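PDB 3FJV: DUF3501 family protein from Burkholderia pseudomallei K96243, which is of unknown function and belongs to the DUF3501 family, with two chains in the assembly, each an antiparallel sheet with helices packed beside it. Local coordinates for residues 157-162 / 188-193; 53-58 / 72-77. All blocks are in the same frame, centred on the assembly; numbering follows the deposited sequence.

Contact 1 (157-162 / 188-193)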
loop_
_atom_site.group_PDB
_atom_site.type_symbol
_atom_site.label_atom_id
_atom_site.label_comp_id
_atom_site.label_asym_id
_atom_site.label_seq_id
_atom_site.Cartn_x
_atom_site.Cartn_y
_atom_site.Cartn_z
ATOM N N ALA A 157 -15.932 4.462 -31.270
ATOM C CA ALA A 157 -16.826 3.943 -32.294
ATOM C C ALA A 157 -16.589 2.402 -32.428
ATOM O O ALA A 157 -17.544 1.587 -32.454
ATOM C CB ALA A 157 -16.580 4.636 -33.635
ATOM N N LYS A 158 -15.329 2.046 -32.581
ATOM C CA LYS A 158 -14.949 0.652 -32.895
ATOM C C LYS A 158 -15.303 -0.231 -31.714
ATOM O O LYS A 158 -15.917 -1.242 -31.900
ATOM C CB LYS A 158 -13.458 0.521 -33.276
ATOM C CG LYS A 158 -13.156 1.039 -34.679
ATOM C CD LYS A 158 -11.764 0.826 -35.078
ATOM C CE LYS A 158 -11.530 1.132 -36.539
ATOM N NZ LYS A 158 -10.059 0.847 -36.743
ATOM N N LEU A 159 -15.009 0.218 -30.496
ATOM C CA LEU A 159 -15.327 -0.563 -29.319
ATOM C C LEU A 159 -16.835 -0.837 -29.169
ATOM O O LEU A 159 -17.279 -1.998 -28.968
ATOM C CB LEU A 159 -14.782 0.140 -28.074
ATOM C CG LEU A 159 -14.724 -0.676 -26.813
ATOM C CD1 LEU A 159 -13.828 -1.908 -27.027
ATOM C CD2 LEU A 159 -14.272 0.198 -25.639
ATOM N N LYS A 160 -17.636 0.216 -29.305
ATOM C CA LYS A 160 -19.118 0.085 -29.240
ATOM C C LYS A 160 -19.630 -0.761 -30.346
ATOM O O LYS A 160 -20.633 -1.436 -30.178
ATOM C CB LYS A 160 -19.790 1.451 -29.292
ATOM C CG LYS A 160 -19.557 2.228 -28.013
ATOM C CD LYS A 160 -20.026 3.678 -28.122
ATOM C CE LYS A 160 -20.075 4.369 -26.762
ATOM N NZ LYS A 160 -21.124 3.806 -25.817
ATOM N N ALA A 161 -18.931 -0.764 -31.470
ATOM C CA ALA A 161 -19.278 -1.614 -32.565
ATOM C C ALA A 161 -18.833 -3.082 -32.376
ATOM O O ALA A 161 -19.035 -3.873 -33.261
ATOM C CB ALA A 161 -18.702 -1.020 -33.855
ATOM N N GLY A 162 -18.204 -3.426 -31.248
ATOM C CA GLY A 162 -17.777 -4.825 -30.972
ATOM C C GLY A 162 -16.387 -5.178 -31.455
ATOM O O GLY A 162 -16.054 -6.346 -31.594
ATOM N N SER A 188 -19.076 -4.784 -21.980
ATOM C CA SER A 188 -19.411 -4.064 -20.781
ATOM C C SER A 188 -18.673 -2.714 -20.700
ATOM O O SER A 188 -19.277 -1.674 -20.373
ATOM C CB SER A 188 -19.088 -4.928 -19.569
ATOM O OG SER A 188 -19.366 -4.240 -18.373
ATOM N N LEU A 189 -17.401 -2.730 -21.081
ATOM C CA LEU A 189 -16.577 -1.526 -21.058
ATOM C C LEU A 189 -17.097 -0.476 -22.068
ATOM O O LEU A 189 -17.091 0.751 -21.799
ATOM C CB LEU A 189 -15.088 -1.870 -21.296
ATOM C CG LEU A 189 -14.078 -2.258 -20.184
ATOM C CD1 LEU A 189 -14.681 -3.133 -19.088
ATOM C CD2 LEU A 189 -12.777 -2.931 -20.763
ATOM N N ALA A 190 -17.495 -0.924 -23.242
ATOM C CA ALA A 190 -18.035 -0.038 -24.253
ATOM C C ALA A 190 -19.189 0.816 -23.689
ATOM O O ALA A 190 -19.310 1.993 -24.012
ATOM C CB ALA A 190 -18.488 -0.854 -25.494
ATOM N N GLY A 191 -19.989 0.228 -22.805
ATOM C CA GLY A 191 -21.111 0.910 -22.208
ATOM C C GLY A 191 -20.754 2.029 -21.242
ATOM O O GLY A 191 -21.610 2.828 -20.919
ATOM N N ASP A 192 -19.513 2.071 -20.755
ATOM C CA ASP A 192 -19.058 3.145 -19.898
ATOM C C ASP A 192 -18.850 4.483 -20.639
ATOM O O ASP A 192 -18.669 5.515 -19.989
ATOM C CB ASP A 192 -17.665 2.823 -19.325
ATOM C CG ASP A 192 -17.646 1.641 -18.347
ATOM O OD1 ASP A 192 -18.725 1.095 -17.947
ATOM O OD2 ASP A 192 -16.490 1.259 -18.002
ATOM N N LEU A 193 -18.744 4.415 -21.961
ATOM C CA LEU A 193 -18.287 5.520 -22.799
ATOM C C LEU A 193 -19.523 6.150 -23.443
ATOM O O LEU A 193 -20.493 5.454 -23.735
ATOM C CB LEU A 193 -17.368 4.996 -23.911
ATOM C CG LEU A 193 -16.095 4.297 -23.446
ATOM C CD1 LEU A 193 -15.632 3.414 -24.636
ATOM C CD2 LEU A 193 -15.068 5.322 -22.932
#
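The two bonds that cross between 157-162 and 188-193 both come from one group, the ammonium of K160. Its NZ lies 2.7 Å from L193 O and 3.1 Å from A190 O, so a single amine bridges the first and last residues of the type I turn A190-L193. Neither bond follows a lone pair: NZ sits above both carbonyl planes, 44° out of that of L193 and 38° out of that of A190. A190 O is gripped twice, since L193 N, closing the turn, reaches it from the opposite face. The K160 chain runs extended as far as CE and then bends, chi4 -66°, which swings NZ over to the carbonyls.

Apolar contacts accompany this bridge, through L159, A190 and L193. The methyl of A190 points at helix 153-160 and meets L159 CG at 4.0 Å, near where the two backbones come closest, with 5.1 Å between the CA atoms of K160 and A190. L159 and L193 cross at about a right angle, and their methyls CD2 and CD1 touch at 3.6 Å. L87 of strand 86-93 packs on L193, while L165 of strand 165-169 lies against L159.

Helix 153-160 closes in a Schellman motif, where G162 takes positive phi and its N bonds back to L159 O at 2.8 Å. The arrangement is one of two helix C-terminal ends packed together beside the antiparallel sheet, with a lysine from one bonded to the carbonyls of A190 and L193, the first and last residues of the turn at the end of the other.

Contact 2 (53-58 / 72-77)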
loop_
_atom_site.group_PDB
_atom_site.type_symbol
_atom_site.label_atom_id
_atom_site.label_comp_id
_atom_site.label_asym_id
_atom_site.label_seq_id
_atom_site.Cartn_x
_atom_site.Cartn_y
_atom_site.Cartn_z
ATOM N N TYR A 53 -20.433 -0.245 -4.199
ATOM C CA TYR A 53 -20.082 -1.319 -3.291
ATOM C C TYR A 53 -18.847 -0.984 -2.452
ATOM O O TYR A 53 -18.852 -1.145 -1.237
ATOM C CB TYR A 53 -19.810 -2.589 -4.076
ATOM C CG TYR A 53 -19.318 -3.751 -3.254
ATOM C CD1 TYR A 53 -20.181 -4.421 -2.401
ATOM C CD2 TYR A 53 -18.013 -4.193 -3.326
ATOM C CE1 TYR A 53 -19.765 -5.486 -1.616
ATOM C CE2 TYR A 53 -17.581 -5.320 -2.575
ATOM C CZ TYR A 53 -18.462 -5.948 -1.726
ATOM O OH TYR A 53 -18.100 -7.047 -0.982
ATOM N N GLN A 54 -17.780 -0.507 -3.092
ATOM C CA GLN A 54 -16.617 -0.202 -2.323
ATOM C C GLN A 54 -16.925 0.862 -1.274
ATOM O O GLN A 54 -16.390 0.799 -0.167
ATOM C CB GLN A 54 -15.459 0.243 -3.226
ATOM C CG GLN A 54 -14.771 -0.931 -3.902
ATOM C CD GLN A 54 -13.834 -0.510 -4.994
ATOM O OE1 GLN A 54 -14.169 -0.581 -6.215
ATOM N NE2 GLN A 54 -12.679 -0.049 -4.598
ATOM N N ILE A 55 -17.686 1.878 -1.658
ATOM C CA ILE A 55 -18.045 2.956 -0.714
ATOM C C ILE A 55 -18.879 2.386 0.417
ATOM O O ILE A 55 -18.604 2.611 1.593
ATOM C CB ILE A 55 -18.759 4.159 -1.382
ATOM C CG1 ILE A 55 -17.846 4.862 -2.388
ATOM C CG2 ILE A 55 -19.227 5.156 -0.306
ATOM C CD1 ILE A 55 -18.623 5.692 -3.390
ATOM N N HIS A 56 -19.877 1.587 0.078
ATOM C CA HIS A 56 -20.677 0.950 1.107
ATOM C C HIS A 56 -19.798 0.129 2.088
ATOM O O HIS A 56 -19.972 0.181 3.327
ATOM C CB HIS A 56 -21.741 0.059 0.459
ATOM C CG HIS A 56 -22.941 0.794 -0.078
ATOM N ND1 HIS A 56 -23.687 0.300 -1.122
ATOM C CD2 HIS A 56 -23.577 1.909 0.342
ATOM C CE1 HIS A 56 -24.739 1.081 -1.321
ATOM N NE2 HIS A 56 -24.703 2.056 -0.444
ATOM N N GLU A 57 -18.858 -0.615 1.534
ATOM C CA GLU A 57 -17.956 -1.447 2.303
ATOM C C GLU A 57 -17.055 -0.620 3.243
ATOM O O GLU A 57 -16.952 -0.901 4.444
ATOM C CB GLU A 57 -17.128 -2.344 1.359
ATOM C CG GLU A 57 -17.843 -3.638 0.878
ATOM C CD GLU A 57 -18.199 -4.547 2.020
ATOM O OE1 GLU A 57 -17.267 -5.004 2.714
ATOM O OE2 GLU A 57 -19.396 -4.765 2.271
HETATM N N MSE A 58 -16.508 0.462 2.725
HETATM C CA MSE A 58 -15.712 1.334 3.555
HETATM C C MSE A 58 -16.509 1.931 4.716
HETATM O O MSE A 58 -16.065 1.887 5.866
HETATM C CB MSE A 58 -15.114 2.487 2.741
HETATM C CG MSE A 58 -14.171 3.458 3.573
HETATM SE SE MSE A 58 -12.446 2.794 4.001
HETATM C CE MSE A 58 -11.416 3.516 2.491
ATOM N N ALA A 72 -16.292 12.469 2.288
ATOM C CA ALA A 72 -14.865 12.229 2.133
ATOM C C ALA A 72 -14.609 10.868 1.454
ATOM O O ALA A 72 -13.660 10.737 0.693
ATOM C CB ALA A 72 -14.147 12.323 3.495
ATOM N N GLU A 73 -15.444 9.858 1.730
ATOM C CA GLU A 73 -15.266 8.595 1.014
ATOM C C GLU A 73 -15.723 8.699 -0.426
ATOM O O GLU A 73 -15.066 8.173 -1.311
ATOM C CB GLU A 73 -15.988 7.432 1.699
ATOM C CG GLU A 73 -15.610 7.174 3.154
ATOM C CD GLU A 73 -14.106 7.012 3.365
ATOM O OE1 GLU A 73 -13.356 6.655 2.408
ATOM O OE2 GLU A 73 -13.674 7.252 4.508
ATOM N N LEU A 74 -16.852 9.369 -0.691
ATOM C CA LEU A 74 -17.269 9.630 -2.089
ATOM C C LEU A 74 -16.137 10.301 -2.884
ATOM O O LEU A 74 -15.810 9.936 -4.049
ATOM C CB LEU A 74 -18.533 10.514 -2.086
ATOM C CG LEU A 74 -19.896 9.814 -1.898
ATOM C CD1 LEU A 74 -20.955 10.837 -1.516
ATOM C CD2 LEU A 74 -20.356 9.032 -3.157
ATOM N N ASP A 75 -15.499 11.291 -2.261
ATOM C CA ASP A 75 -14.482 12.069 -2.967
ATOM C C ASP A 75 -13.227 11.236 -3.119
ATOM O O ASP A 75 -12.541 11.333 -4.114
ATOM C CB ASP A 75 -14.128 13.337 -2.200
ATOM C CG ASP A 75 -15.254 14.353 -2.150
ATOM O OD1 ASP A 75 -16.224 14.222 -2.894
ATOM O OD2 ASP A 75 -15.161 15.309 -1.346
ATOM N N ALA A 76 -12.932 10.355 -2.150
ATOM C CA ALA A 76 -11.753 9.502 -2.254
ATOM C C ALA A 76 -11.841 8.490 -3.410
ATOM O O ALA A 76 -10.796 8.117 -4.025
ATOM C CB ALA A 76 -11.496 8.754 -0.951
ATOM N N TYR A 77 -13.056 8.008 -3.661
ATOM C CA TYR A 77 -13.319 7.050 -4.729
ATOM C C TYR A 77 -13.687 7.651 -6.101
ATOM O O TYR A 77 -13.769 6.911 -7.079
ATOM C CB TYR A 77 -14.384 6.019 -4.289
ATOM C CG TYR A 77 -13.847 4.975 -3.294
ATOM C CD1 TYR A 77 -13.231 3.817 -3.741
ATOM C CD2 TYR A 77 -13.961 5.158 -1.915
ATOM C CE1 TYR A 77 -12.764 2.859 -2.846
ATOM C CE2 TYR A 77 -13.516 4.236 -1.038
ATOM C CZ TYR A 77 -12.922 3.058 -1.503
ATOM O OH TYR A 77 -12.423 2.114 -0.637
#
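Y77 sets its ring against helix 48-62, overlapping Q54, I55 and M58 along one turn and a little more. This is a helical hairpin: helices 48-62 and 67-77 follow each other in the chain and pack at 140° between their directions, with the axes of the short segments 10.1 Å apart at closest approach. The ring is met from several directions. Q54 brings the aliphatic start of its side chain up to the ring, with CB 3.8 Å from Y77 CE1. I55 slides past the tyrosine in the opposite sense, its CG1 3.9 Å from Y77 CD2, and A103 of the second subunit also packs on Y77.

From that same isoleucine, CD1 carries on to L74, meeting CD2 at 3.8 Å with the two side chains crossing at about a right angle. L9 lies against I55, and L4 and R6 against L74, so residues near the N terminus cover this part of the hairpin.

M58 is a selenomethionine whose CG stands anti to the backbone N, chi1 -177°, sending the chain out toward helix 67-77. There it crosses E73 nearly at right angles, with CG 3.5 Å from E73 OE1. The glutamate curls back at chi2, -53°, and its carboxylate has a stronger partner beyond the hairpin: OE2 forms a salt bridge with R107 of the second subunit, which probably favours the charged form. Bends at chi2 and chi3 bring the far end of M58 back to the tyrosine, where CE comes to rest 3.6 Å from the hydroxyl oxygen OH of Y77.

Both segments of contact 2 precede those of contact 1 in the sequence, and the two contacts remain apart in space: their centres are 26 Å from each other and their nearest atoms about 12 Å. They belong to different parts of the fold. Contact 1 joins two helix ends beside the sheet and is touched by no other chain of the assembly, whereas contact 2, in the hairpin of 48-62 and 67-77, meets the second subunit. A glycerol, probably from the crystallisation liquor, lies about 5 Å from the E73 side chain in contact 2. With the function unknown, neither contact can be tied to an active site.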